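Local coordinates for ferric uptake regulation protein (Pseudomonas aeruginosa PAO1, PDB 6H1C) that probably acts as a metal-responsive, DNA-binding repressor that turns iron-uptake genes down when metal ions are plentiful, at residues Met1-Glu6 / Ile21-Asp26; Gly65-His70 / Phe79-Ser84; Gly85-Met90 / Leu121-Leu126. The protein carries 2 engineered substitutions. One frame throughout, in Å; residues are numbered along the deposited sequence.

Contact 1: residues Met1-Glu6 / Ile21-Asp26. With ZN (zinc ion), chain V.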
ATOM      1  N   MET B   1      -8.667  10.992 -26.729  1.00 58.50           N
ATOM      2  CA  MET B   1      -9.865  10.171 -26.873  1.00 62.32           C
ATOM      3  C   MET B   1     -11.110  10.859 -26.313  1.00 59.59           C
ATOM      4  O   MET B   1     -11.013  11.907 -25.684  1.00 59.00           O
ATOM      5  CB  MET B   1      -9.656   8.826 -26.189  1.00 61.26           C
ATOM      6  CG  MET B   1      -8.803   8.907 -24.938  1.00 60.76           C
ATOM      7  SD  MET B   1      -9.720   9.500 -23.500  1.00 69.09           S
ATOM      8  CE  MET B   1      -8.548   9.118 -22.199  1.00 52.58           C
ATOM      9  N   VAL B   2     -12.279  10.264 -26.542  1.00 61.11           N
ATOM     10  CA  VAL B   2     -13.551  10.863 -26.146  1.00 62.29           C
ATOM     11  C   VAL B   2     -13.819  10.462 -24.700  1.00 56.36           C
ATOM     12  O   VAL B   2     -14.309   9.363 -24.418  1.00 53.65           O
ATOM     13  CB  VAL B   2     -14.691  10.447 -27.075  1.00 63.46           C
ATOM     14  CG1 VAL B   2     -16.012  10.433 -26.311  1.00 60.19           C
ATOM     15  CG2 VAL B   2     -14.764  11.399 -28.261  1.00 57.69           C
ATOM     16  N   GLU B   3     -13.505  11.376 -23.781  1.00 55.82           N
ATOM     17  CA  GLU B   3     -13.591  11.069 -22.358  1.00 55.94           C
ATOM     18  C   GLU B   3     -14.965  10.544 -21.986  1.00 51.91           C
ATOM     19  O   GLU B   3     -15.088   9.617 -21.174  1.00 51.80           O
ATOM     20  CB  GLU B   3     -13.255  12.313 -21.533  1.00 53.06           C
ATOM     21  CG  GLU B   3     -11.806  12.755 -21.646  1.00 49.90           C
ATOM     22  CD  GLU B   3     -11.483  13.373 -22.990  1.00 55.19           C
ATOM     23  OE1 GLU B   3     -12.390  13.973 -23.605  1.00 60.21           O
ATOM     24  OE2 GLU B   3     -10.321  13.257 -23.432  1.00 58.07           O
ATOM     25  N   ASN B   4     -16.009  11.110 -22.593  1.00 54.68           N
ATOM     26  CA  ASN B   4     -17.376  10.809 -22.180  1.00 54.28           C
ATOM     27  C   ASN B   4     -17.801   9.416 -22.625  1.00 50.82           C
ATOM     28  O   ASN B   4     -18.549   8.732 -21.920  1.00 52.02           O
ATOM     29  CB  ASN B   4     -18.318  11.875 -22.738  1.00 59.03           C
ATOM     30  CG  ASN B   4     -17.744  13.281 -22.608  1.00 67.87           C
ATOM     31  OD1 ASN B   4     -16.816  13.660 -23.339  1.00 69.58           O
ATOM     32  ND2 ASN B   4     -18.290  14.061 -21.675  1.00 61.72           N
ATOM     33  N   SER B   5     -17.357   8.986 -23.798  1.00 50.62           N
ATOM     34  CA  SER B   5     -17.556   7.596 -24.165  1.00 53.06           C
ATOM     35  C   SER B   5     -16.771   6.668 -23.246  1.00 55.80           C
ATOM     36  O   SER B   5     -17.231   5.560 -22.930  1.00 52.27           O
ATOM     37  CB  SER B   5     -17.148   7.392 -25.620  1.00 52.95           C
ATOM     38  OG  SER B   5     -17.228   6.028 -25.983  1.00 68.57           O
ATOM     39  N   GLU B   6     -15.595   7.098 -22.800  1.00 50.46           N
ATOM     40  CA  GLU B   6     -14.808   6.249 -21.917  1.00 53.67           C
ATOM     41  C   GLU B   6     -15.480   6.103 -20.558  1.00 51.75           C
ATOM     42  O   GLU B   6     -15.590   4.995 -20.020  1.00 50.11           O
ATOM     43  CB  GLU B   6     -13.394   6.806 -21.783  1.00 48.90           C
ATOM     44  CG  GLU B   6     -12.528   6.485 -22.977  1.00 54.47           C
ATOM     45  CD  GLU B   6     -12.654   5.026 -23.412  1.00 62.44           C
ATOM     46  OE1 GLU B   6     -12.839   4.146 -22.541  1.00 59.01           O
ATOM     47  OE2 GLU B   6     -12.583   4.758 -24.631  1.00 66.53           O
ATOM     48  N   ILE B  21      -9.899  15.563 -15.234  1.00 35.13           N
ATOM     49  CA  ILE B  21      -8.718  14.777 -14.907  1.00 31.56           C
ATOM     50  C   ILE B  21      -8.357  13.846 -16.053  1.00 34.18           C
ATOM     51  O   ILE B  21      -7.173  13.627 -16.342  1.00 31.21           O
ATOM     52  CB  ILE B  21      -8.946  14.003 -13.602  1.00 29.91           C
ATOM     53  CG1 ILE B  21      -8.715  14.931 -12.401  1.00 30.66           C
ATOM     54  CG2 ILE B  21      -8.018  12.816 -13.556  1.00 26.21           C
ATOM     55  CD1 ILE B  21      -9.611  14.665 -11.209  1.00 27.02           C
ATOM     56  N   LEU B  22      -9.367  13.278 -16.719  1.00 36.56           N
ATOM     57  CA  LEU B  22      -9.110  12.365 -17.828  1.00 36.30           C
ATOM     58  C   LEU B  22      -8.532  13.107 -19.020  1.00 39.08           C
ATOM     59  O   LEU B  22      -7.653  12.584 -19.718  1.00 39.52           O
ATOM     60  CB  LEU B  22     -10.393  11.641 -18.216  1.00 36.96           C
ATOM     61  CG  LEU B  22     -10.290  10.561 -19.289  1.00 40.16           C
ATOM     62  CD1 LEU B  22      -9.268   9.522 -18.889  1.00 36.54           C
ATOM     63  CD2 LEU B  22     -11.653   9.918 -19.490  1.00 38.51           C
ATOM     64  N   GLN B  23      -9.011  14.330 -19.261  1.00 36.83           N
ATOM     65  CA  GLN B  23      -8.402  15.171 -20.285  1.00 43.74           C
ATOM     66  C   GLN B  23      -6.955  15.495 -19.939  1.00 43.04           C
ATOM     67  O   GLN B  23      -6.106  15.611 -20.829  1.00 39.24           O
ATOM     68  CB  GLN B  23      -9.200  16.462 -20.463  1.00 41.97           C
ATOM     69  CG  GLN B  23     -10.648  16.252 -20.846  1.00 48.72           C
ATOM     70  CD  GLN B  23     -11.229  17.461 -21.552  1.00 58.48           C
ATOM     71  OE1 GLN B  23     -12.057  18.187 -20.995  1.00 55.96           O
ATOM     72  NE2 GLN B  23     -10.788  17.690 -22.789  1.00 63.00           N
ATOM     73  N   MET B  24      -6.657  15.660 -18.647  1.00 40.33           N
ATOM     74  CA  MET B  24      -5.289  15.972 -18.252  1.00 41.36           C
ATOM     75  C   MET B  24      -4.349  14.821 -18.580  1.00 40.93           C
ATOM     76  O   MET B  24      -3.255  15.029 -19.120  1.00 38.48           O
ATOM     77  CB  MET B  24      -5.235  16.301 -16.762  1.00 43.68           C
ATOM     78  CG  MET B  24      -3.828  16.538 -16.239  1.00 41.70           C
ATOM     79  SD  MET B  24      -3.019  17.973 -16.990  1.00 62.13           S
ATOM     80  CE  MET B  24      -4.174  19.283 -16.580  1.00 43.34           C
ATOM     81  N   LEU B  25      -4.753  13.595 -18.243  1.00 39.83           N
ATOM     82  CA  LEU B  25      -3.925  12.434 -18.550  1.00 39.28           C
ATOM     83  C   LEU B  25      -3.719  12.292 -20.050  1.00 43.50           C
ATOM     84  O   LEU B  25      -2.585  12.166 -20.523  1.00 42.36           O
ATOM     85  CB  LEU B  25      -4.565  11.170 -17.996  1.00 35.77           C
ATOM     86  CG  LEU B  25      -4.652  11.074 -16.486  1.00 33.50           C
ATOM     87  CD1 LEU B  25      -5.766  10.121 -16.170  1.00 35.29           C
ATOM     88  CD2 LEU B  25      -3.347  10.579 -15.928  1.00 27.40           C
ATOM     89  N   ASP B  26      -4.819  12.290 -20.810  1.00 43.37           N
ATOM     90  CA  ASP B  26      -4.728  12.150 -22.257  1.00 48.19           C
ATOM     91  C   ASP B  26      -3.685  13.108 -22.814  1.00 47.88           C
ATOM     92  O   ASP B  26      -2.781  12.709 -23.556  1.00 44.80           O
ATOM     93  CB  ASP B  26      -6.108  12.390 -22.886  1.00 49.03           C
ATOM     94  CG  ASP B  26      -6.198  11.911 -24.339  1.00 55.83           C
ATOM     95  OD1 ASP B  26      -5.359  11.093 -24.781  1.00 61.86           O
ATOM     96  OD2 ASP B  26      -7.130  12.346 -25.042  1.00 53.53           O
TER
HETATM   97 ZN    ZN V 208      -8.932  14.322 -24.452  1.00 61.56          ZN
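The residue pairs E3-L22 and M1-D26 bring the start of helix 3-9 against the last turns of helix 16-26, with the CA of E3 6.5 Å from the CA of L22. L22 supplies the apolar half of the contact. With CG anti to the backbone N (chi1 -175°) the branch point is held toward the N-terminal segment, and its two methyls meet different neighbours. CD2 packs against CB of E3 at 3.5 Å, while CD1 meets CE of M1 at 3.4 Å. The M1 chain bends at chi2 (79°), runs past the D26 side chain in the opposite direction and brings its terminal methyl to L22. The polar half faces a zinc ion. E3 also bends after CG, bringing OE2 to the metal at 2.0 Å, and its carboxylate carbon touches CG of Q23, whose side chain crosses it at about a right angle. D26 OD2 is the second protein ligand, more loosely held at 2.7 Å from the zinc. The same oxygen takes a salt bridge from the backbone N of M1, also 2.7 Å long, on its syn side but 32° out of the carboxylate plane. One carboxylate oxygen thus joins metal and chain terminus, and the positive charge of both would be expected to favour an ionised D26 and ease the repulsion between the two acids.

Contact 2: residues Gly65-His70 / Phe79-Ser84. With ZN (zinc ion), chain T; ZN (zinc ion), chain S.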
ATOM      1  N   GLY B  65     -10.144   0.300 -14.889  1.00 33.71           N
ATOM      2  CA  GLY B  65      -9.255  -0.105 -15.950  1.00 31.12           C
ATOM      3  C   GLY B  65      -8.797   0.994 -16.873  1.00 29.79           C
ATOM      4  O   GLY B  65      -8.043   0.713 -17.807  1.00 29.21           O
ATOM      5  N   LEU B  66      -9.219   2.234 -16.652  1.00 32.07           N
ATOM      6  CA  LEU B  66      -8.783   3.312 -17.529  1.00 31.42           C
ATOM      7  C   LEU B  66      -7.319   3.649 -17.305  1.00 30.33           C
ATOM      8  O   LEU B  66      -6.647   4.139 -18.216  1.00 24.76           O
ATOM      9  CB  LEU B  66      -9.633   4.560 -17.296  1.00 34.28           C
ATOM     10  CG  LEU B  66     -11.102   4.521 -17.691  1.00 37.11           C
ATOM     11  CD1 LEU B  66     -11.762   5.797 -17.226  1.00 29.29           C
ATOM     12  CD2 LEU B  66     -11.198   4.367 -19.188  1.00 35.92           C
ATOM     13  N   VAL B  67      -6.814   3.392 -16.111  1.00 32.08           N
ATOM     14  CA  VAL B  67      -5.488   3.822 -15.699  1.00 29.34           C
ATOM     15  C   VAL B  67      -4.828   2.657 -14.978  1.00 23.26           C
ATOM     16  O   VAL B  67      -5.498   1.865 -14.312  1.00 29.96           O
ATOM     17  CB  VAL B  67      -5.592   5.084 -14.798  1.00 23.58           C
ATOM     18  CG1 VAL B  67      -4.868   4.882 -13.483  1.00 22.99           C
ATOM     19  CG2 VAL B  67      -5.075   6.286 -15.517  1.00 24.36           C
ATOM     20  N   VAL B  68      -3.515   2.547 -15.105  1.00 23.44           N
ATOM     21  CA  VAL B  68      -2.737   1.549 -14.378  1.00 20.97           C
ATOM     22  C   VAL B  68      -1.964   2.238 -13.262  1.00 24.38           C
ATOM     23  O   VAL B  68      -1.402   3.320 -13.454  1.00 25.52           O
ATOM     24  CB  VAL B  68      -1.768   0.787 -15.302  1.00 24.13           C
ATOM     25  CG1 VAL B  68      -0.973  -0.220 -14.499  1.00 30.55           C
ATOM     26  CG2 VAL B  68      -2.519   0.095 -16.401  1.00 28.48           C
ATOM     27  N   ARG B  69      -1.912   1.609 -12.104  1.00 23.88           N
ATOM     28  CA  ARG B  69      -1.216   2.172 -10.958  1.00 22.46           C
ATOM     29  C   ARG B  69       0.055   1.371 -10.663  1.00 25.96           C
ATOM     30  O   ARG B  69       0.004   0.148 -10.490  1.00 28.25           O
ATOM     31  CB  ARG B  69      -2.155   2.197  -9.762  1.00 23.53           C
ATOM     32  CG  ARG B  69      -1.557   2.745  -8.516  1.00 28.31           C
ATOM     33  CD  ARG B  69      -2.282   2.123  -7.341  1.00 28.48           C
ATOM     34  NE  ARG B  69      -1.827   2.666  -6.069  1.00 34.26           N
ATOM     35  CZ  ARG B  69      -2.494   3.574  -5.365  1.00 37.13           C
ATOM     36  NH1 ARG B  69      -3.653   4.044  -5.811  1.00 39.34           N
ATOM     37  NH2 ARG B  69      -2.006   4.002  -4.208  1.00 35.38           N
ATOM     38  N   HIS B  70       1.191   2.053 -10.619  1.00 23.13           N
ATOM     39  CA  HIS B  70       2.452   1.429 -10.259  1.00 24.51           C
ATOM     40  C   HIS B  70       3.020   2.065  -9.003  1.00 24.85           C
ATOM     41  O   HIS B  70       2.620   3.153  -8.581  1.00 27.42           O
ATOM     42  CB  HIS B  70       3.492   1.546 -11.372  1.00 19.61           C
ATOM     43  CG  HIS B  70       3.106   0.859 -12.636  1.00 27.41           C
ATOM     44  ND1 HIS B  70       3.087  -0.511 -12.763  1.00 26.10           N
ATOM     45  CD2 HIS B  70       2.736   1.356 -13.838  1.00 27.46           C
ATOM     46  CE1 HIS B  70       2.721  -0.832 -13.988  1.00 29.41           C
ATOM     47  NE2 HIS B  70       2.508   0.282 -14.663  1.00 28.65           N
ATOM     48  N   PHE B  79       0.456   6.920 -11.793  1.00 20.03           N
ATOM     49  CA  PHE B  79      -0.678   6.548 -12.617  1.00 21.75           C
ATOM     50  C   PHE B  79      -0.350   6.775 -14.081  1.00 27.34           C
ATOM     51  O   PHE B  79       0.439   7.652 -14.439  1.00 35.17           O
ATOM     52  CB  PHE B  79      -1.926   7.311 -12.229  1.00 25.38           C
ATOM     53  CG  PHE B  79      -2.314   7.118 -10.812  1.00 24.06           C
ATOM     54  CD1 PHE B  79      -1.698   7.841  -9.815  1.00 19.93           C
ATOM     55  CD2 PHE B  79      -3.284   6.204 -10.468  1.00 22.90           C
ATOM     56  CE1 PHE B  79      -2.045   7.663  -8.513  1.00 21.62           C
ATOM     57  CE2 PHE B  79      -3.631   6.026  -9.157  1.00 23.41           C
ATOM     58  CZ  PHE B  79      -3.018   6.756  -8.180  1.00 20.98           C
ATOM     59  N   GLU B  80      -0.953   5.958 -14.923  1.00 23.22           N
ATOM     60  CA  GLU B  80      -0.496   5.800 -16.287  1.00 23.25           C
ATOM     61  C   GLU B  80      -1.706   5.360 -17.079  1.00 27.56           C
ATOM     62  O   GLU B  80      -2.408   4.433 -16.661  1.00 22.47           O
ATOM     63  CB  GLU B  80       0.610   4.754 -16.341  1.00 26.36           C
ATOM     64  CG  GLU B  80       1.287   4.545 -17.666  1.00 32.79           C
ATOM     65  CD  GLU B  80       2.501   3.650 -17.515  1.00 28.67           C
ATOM     66  OE1 GLU B  80       2.765   3.221 -16.385  1.00 31.57           O
ATOM     67  OE2 GLU B  80       3.193   3.363 -18.499  1.00 30.92           O
ATOM     68  N   LEU B  81      -1.990   6.061 -18.170  1.00 26.96           N
ATOM     69  CA  LEU B  81      -3.068   5.623 -19.034  1.00 29.38           C
ATOM     70  C   LEU B  81      -2.849   4.164 -19.403  1.00 33.45           C
ATOM     71  O   LEU B  81      -1.730   3.749 -19.721  1.00 33.52           O
ATOM     72  CB  LEU B  81      -3.130   6.495 -20.279  1.00 35.55           C
ATOM     73  CG  LEU B  81      -3.834   7.832 -20.070  1.00 35.95           C
ATOM     74  CD1 LEU B  81      -3.814   8.624 -21.368  1.00 40.92           C
ATOM     75  CD2 LEU B  81      -5.258   7.593 -19.585  1.00 33.73           C
ATOM     76  N   ALA B  82      -3.926   3.383 -19.317  1.00 27.71           N
ATOM     77  CA  ALA B  82      -3.876   1.936 -19.533  1.00 36.34           C
ATOM     78  C   ALA B  82      -3.814   1.582 -21.021  1.00 38.88           C
ATOM     79  O   ALA B  82      -4.714   0.965 -21.579  1.00 48.36           O
ATOM     80  CB  ALA B  82      -5.075   1.259 -18.881  1.00 29.58           C
ATOM     81  N   ASP B  83      -2.725   1.970 -21.660  1.00 39.58           N
ATOM     82  CA  ASP B  83      -2.431   1.477 -22.992  1.00 47.16           C
ATOM     83  C   ASP B  83      -1.332   0.408 -22.910  1.00 53.72           C
ATOM     84  O   ASP B  83      -0.783   0.118 -21.841  1.00 52.05           O
ATOM     85  CB  ASP B  83      -2.053   2.635 -23.910  1.00 42.18           C
ATOM     86  CG  ASP B  83      -0.891   3.429 -23.379  1.00 45.91           C
ATOM     87  OD1 ASP B  83      -0.108   2.880 -22.581  1.00 45.41           O
ATOM     88  OD2 ASP B  83      -0.751   4.609 -23.762  1.00 54.99           O
ATOM     89  N   SER B  84      -0.992  -0.178 -24.063  1.00 54.07           N
ATOM     90  CA  SER B  84      -0.190  -1.402 -24.077  1.00 58.98           C
ATOM     91  C   SER B  84       1.255  -1.190 -23.619  1.00 57.94           C
ATOM     92  O   SER B  84       1.918  -2.172 -23.244  1.00 61.86           O
ATOM     93  CB  SER B  84      -0.226  -2.026 -25.474  1.00 65.06           C
ATOM     94  OG  SER B  84      -1.541  -2.462 -25.790  1.00 73.01           O
TER
HETATM   95 ZN    ZN T 206       3.512  -2.174 -11.974  1.00 61.61          ZN
HETATM   96 ZN    ZN S 205       4.816   3.591 -18.200  1.00 33.13          ZN
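F79 and R69 lie side by side on one face of a beta hairpin, with guanidinium and ring planes 77° apart. The arginine, extended from CG to NE, runs its aliphatic part along the ring, CG being 3.9 Å from CE2 of F79, and NH1 lies near CZ. V67 meets the ring differently: its CG1 sits in the ring plane at the edge, 3.7 Å from CD2 of F79. On the other face V68 and E80 form an antiparallel hydrogen-bonded pair, where V68 N reaches E80 O at 2.7 Å. E80 stretches out, CG anti to the backbone N (chi1 -175°), so that its carboxylate reaches a zinc ion completed by H32, H89 and E100. OE1 of E80 comes to the edge of the H70 ring, 3.2 Å from CD2, the planes 59° apart. H70 gives ND1 to a different zinc, while its NE2 hydrogen-bonds the backbone O of the engineered A86. A82 N closes the end of the ladder on L66 O at 3.0 Å. The hairpin, as in the wing of a winged-helix domain, follows helix 51-63, against which V67 and F79 pack through F61 and L58; V67 and L81 also touch L25 of helix 16-26.

Contact 3: residues Gly85-Met90 / Leu121-Leu126. Engineered in segment 85-90: A86 (natural residue His). Engineered in segment 121-126: A124 (natural residue His). With ZN (zinc ion), chain Y; ZN (zinc ion), chain X; ZN (zinc ion), chain C; ZN (zinc ion), chain S.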
ATOM      1  N   GLY B  85       1.754   0.055 -23.635  1.00 42.22           N
ATOM      2  CA  GLY B  85       3.042   0.388 -23.060  1.00 35.06           C
ATOM      3  C   GLY B  85       3.093   0.443 -21.542  1.00 41.20           C
ATOM      4  O   GLY B  85       4.160   0.677 -20.964  1.00 38.57           O
ATOM      5  N   ALA B  86       1.973   0.212 -20.865  1.00 40.25           N
ATOM      6  CA  ALA B  86       1.882   0.428 -19.429  1.00 34.03           C
ATOM      7  C   ALA B  86       2.340  -0.759 -18.593  1.00 31.76           C
ATOM      8  O   ALA B  86       2.269  -0.687 -17.366  1.00 33.77           O
ATOM      9  CB  ALA B  86       0.444   0.787 -19.052  1.00 30.36           C
ATOM     10  N   HIS B  87       2.832  -1.833 -19.202  1.00 37.35           N
ATOM     11  CA  HIS B  87       3.087  -3.063 -18.468  1.00 33.51           C
ATOM     12  C   HIS B  87       4.535  -3.510 -18.494  1.00 28.36           C
ATOM     13  O   HIS B  87       4.845  -4.556 -17.916  1.00 31.98           O
ATOM     14  CB  HIS B  87       2.216  -4.197 -19.017  1.00 32.44           C
ATOM     15  CG  HIS B  87       0.814  -3.778 -19.301  1.00 42.43           C
ATOM     16  ND1 HIS B  87      -0.213  -3.961 -18.401  1.00 41.22           N
ATOM     17  CD2 HIS B  87       0.269  -3.160 -20.377  1.00 50.90           C
ATOM     18  CE1 HIS B  87      -1.335  -3.483 -18.912  1.00 45.69           C
ATOM     19  NE2 HIS B  87      -1.070  -2.993 -20.111  1.00 55.82           N
ATOM     20  N   ASP B  88       5.427  -2.767 -19.138  1.00 26.46           N
ATOM     21  CA  ASP B  88       6.811  -3.202 -19.339  1.00 27.93           C
ATOM     22  C   ASP B  88       7.725  -2.020 -19.037  1.00 25.42           C
ATOM     23  O   ASP B  88       7.734  -1.041 -19.786  1.00 27.94           O
ATOM     24  CB  ASP B  88       7.020  -3.719 -20.768  1.00 27.32           C
ATOM     25  CG  ASP B  88       6.052  -4.857 -21.134  1.00 35.69           C
ATOM     26  OD1 ASP B  88       6.316  -6.031 -20.774  1.00 34.95           O
ATOM     27  OD2 ASP B  88       5.024  -4.581 -21.792  1.00 43.44           O
ATOM     28  N   HIS B  89       8.478  -2.097 -17.945  1.00 19.19           N
ATOM     29  CA  HIS B  89       9.238  -0.961 -17.450  1.00 18.74           C
ATOM     30  C   HIS B  89      10.579  -1.444 -16.941  1.00 21.81           C
ATOM     31  O   HIS B  89      10.666  -2.527 -16.369  1.00 19.91           O
ATOM     32  CB  HIS B  89       8.507  -0.228 -16.307  1.00 16.45           C
ATOM     33  CG  HIS B  89       7.275   0.490 -16.745  1.00 16.93           C
ATOM     34  ND1 HIS B  89       6.050  -0.125 -16.840  1.00 20.93           N
ATOM     35  CD2 HIS B  89       7.082   1.770 -17.138  1.00 23.34           C
ATOM     36  CE1 HIS B  89       5.152   0.746 -17.258  1.00 22.84           C
ATOM     37  NE2 HIS B  89       5.754   1.902 -17.451  1.00 24.47           N
ATOM     38  N   MET B  90      11.621  -0.655 -17.175  1.00 21.77           N
ATOM     39  CA  MET B  90      12.870  -0.755 -16.440  1.00 18.07           C
ATOM     40  C   MET B  90      12.942   0.422 -15.476  1.00 18.84           C
ATOM     41  O   MET B  90      12.559   1.540 -15.829  1.00 21.31           O
ATOM     42  CB  MET B  90      14.094  -0.733 -17.370  1.00 18.76           C
ATOM     43  CG  MET B  90      13.983  -1.579 -18.612  1.00 24.48           C
ATOM     44  SD  MET B  90      15.548  -1.812 -19.511  1.00 35.83           S
ATOM     45  CE  MET B  90      16.421  -0.313 -19.140  1.00 26.71           C
ATOM     46  N   LEU B 121      -4.113 -15.656 -21.134  1.00 28.00           N
ATOM     47  CA  LEU B 121      -3.388 -14.549 -20.534  1.00 25.34           C
ATOM     48  C   LEU B 121      -4.310 -13.347 -20.401  1.00 31.45           C
ATOM     49  O   LEU B 121      -4.736 -12.760 -21.404  1.00 29.52           O
ATOM     50  CB  LEU B 121      -2.167 -14.190 -21.372  1.00 22.60           C
ATOM     51  CG  LEU B 121      -1.386 -13.013 -20.803  1.00 23.41           C
ATOM     52  CD1 LEU B 121      -1.037 -13.284 -19.360  1.00 23.85           C
ATOM     53  CD2 LEU B 121      -0.134 -12.729 -21.598  1.00 24.22           C
ATOM     54  N   VAL B 122      -4.599 -12.967 -19.164  1.00 26.41           N
ATOM     55  CA  VAL B 122      -5.433 -11.802 -18.928  1.00 23.69           C
ATOM     56  C   VAL B 122      -4.589 -10.546 -18.889  1.00 26.23           C
ATOM     57  O   VAL B 122      -5.046  -9.482 -19.303  1.00 32.99           O
ATOM     58  CB  VAL B 122      -6.234 -11.956 -17.625  1.00 27.40           C
ATOM     59  CG1 VAL B 122      -6.791 -10.621 -17.204  1.00 30.61           C
ATOM     60  CG2 VAL B 122      -7.351 -12.959 -17.782  1.00 25.45           C
ATOM     61  N   ASP B 123      -3.355 -10.653 -18.418  1.00 28.59           N
ATOM     62  CA  ASP B 123      -2.574  -9.468 -18.109  1.00 26.70           C
ATOM     63  C   ASP B 123      -1.182  -9.859 -17.631  1.00 27.97           C
ATOM     64  O   ASP B 123      -1.023 -10.846 -16.906  1.00 36.08           O
ATOM     65  CB  ASP B 123      -3.293  -8.651 -17.043  1.00 28.09           C
ATOM     66  CG  ASP B 123      -3.062  -7.167 -17.191  1.00 46.33           C
ATOM     67  OD1 ASP B 123      -2.012  -6.770 -17.749  1.00 45.83           O
ATOM     68  OD2 ASP B 123      -3.938  -6.392 -16.741  1.00 49.29           O
ATOM     69  N   ALA B 124      -0.176  -9.090 -18.008  1.00 29.68           N
ATOM     70  CA  ALA B 124       1.208  -9.347 -17.647  1.00 27.65           C
ATOM     71  C   ALA B 124       1.830  -8.084 -17.085  1.00 33.24           C
ATOM     72  O   ALA B 124       1.586  -6.978 -17.575  1.00 39.87           O
ATOM     73  CB  ALA B 124       2.033  -9.809 -18.853  1.00 28.41           C
ATOM     74  N   ASN B 125       2.646  -8.251 -16.073  1.00 28.52           N
ATOM     75  CA  ASN B 125       3.452  -7.161 -15.576  1.00 26.75           C
ATOM     76  C   ASN B 125       4.884  -7.634 -15.512  1.00 26.64           C
ATOM     77  O   ASN B 125       5.157  -8.724 -15.002  1.00 32.50           O
ATOM     78  CB  ASN B 125       2.998  -6.695 -14.213  1.00 26.90           C
ATOM     79  CG  ASN B 125       2.700  -5.235 -14.204  1.00 46.11           C
ATOM     80  OD1 ASN B 125       1.593  -4.838 -14.581  1.00 47.06           O
ATOM     81  ND2 ASN B 125       3.694  -4.400 -13.817  1.00 31.92           N
ATOM     82  N   LEU B 126       5.786  -6.819 -16.034  1.00 21.80           N
ATOM     83  CA  LEU B 126       7.207  -7.114 -16.042  1.00 21.44           C
ATOM     84  C   LEU B 126       7.940  -5.856 -15.613  1.00 22.88           C
ATOM     85  O   LEU B 126       7.751  -4.793 -16.210  1.00 25.83           O
ATOM     86  CB  LEU B 126       7.649  -7.559 -17.430  1.00 21.06           C
ATOM     87  CG  LEU B 126       9.130  -7.825 -17.603  1.00 23.21           C
ATOM     88  CD1 LEU B 126       9.632  -8.839 -16.590  1.00 24.65           C
ATOM     89  CD2 LEU B 126       9.354  -8.312 -19.012  1.00 30.35           C
TER
HETATM   90 ZN    ZN Y 211      -0.322  -4.639 -16.589  1.00 58.91          ZN
HETATM   91 ZN    ZN X 210      -3.137  -4.007 -16.684  1.00 71.32          ZN
HETATM   92 ZN    ZN C 209       3.754  -6.607 -22.132  1.00 51.08          ZN
HETATM   93 ZN    ZN S 205       4.816   3.591 -18.200  1.00 33.13          ZN
HETATM   94  O   HOH W   1       6.214  -2.338 -15.740  1.00 19.03           O
HETATM   95  O   HOH W   2       3.417  -5.119 -23.689  1.00 47.95           O
HETATM   96  O   HOH W   3       4.739  -7.649 -20.805  1.00 31.17           O
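L126 O is gripped by two donors, the backbone N of H89 at 3.3 Å and a water at 2.9 Å. The first of these and the bond from L126 N to H87 O (3.1 Å) make D88 and L126 a parallel bridge in the mixed sheet of the dimerisation domain of a Fur protein, where strand 88-92 lies between 98-100 and 119-132. The water also accepts from H89 ND1. Since that nitrogen carries the proton, the opposite one, NE2, can give its lone pair to zinc, at 2.1 Å, in the site shared with H32, E80 and E100. Neighbouring polar residues serve other zinc ions. D88, on the same face as L126, binds one through OD2 at 2.4 Å together with E107 and two waters, while L126 turns its apolar chain to helix 104-115, touching I106 and Q110. H87 ND1 and, more distantly, N125 OD1 hold another zinc; D123 OD2 binds at a further position that lies very near the first, so the two zinc positions are probably alternatives and this part of the site is doubtful in detail. CB of the engineered A86 lies above one face of the H87 ring, toward its rim. Residues 123-126 continue the sheet into an antiparallel ladder with a third subunit. The carbonyl O of the engineered A124 lies 3.2 Å from CB of H87.

In the fold
Contact 2 lies close to the centre of the chain, with contacts 1 and 3 on opposite sides of it, yet all three are only partly buried. Contact 1 joins two helices of the DNA-binding region at its surface, by apolar packing and one charged cluster. Contact 2 is a hairpin, one face, with F79 and the aliphatic part of R69, turned to helix 51-63, the other ligating zinc. Contact 3 belongs to the other sheet, where two backbone bonds join parallel strands, several side chains bind zinc, and a further subunit extends the strand. Contact 2 bridges the other two: L81 packs on D26, and E80 shares its zinc with H89, coupling the hairpin to the dimerisation sheet.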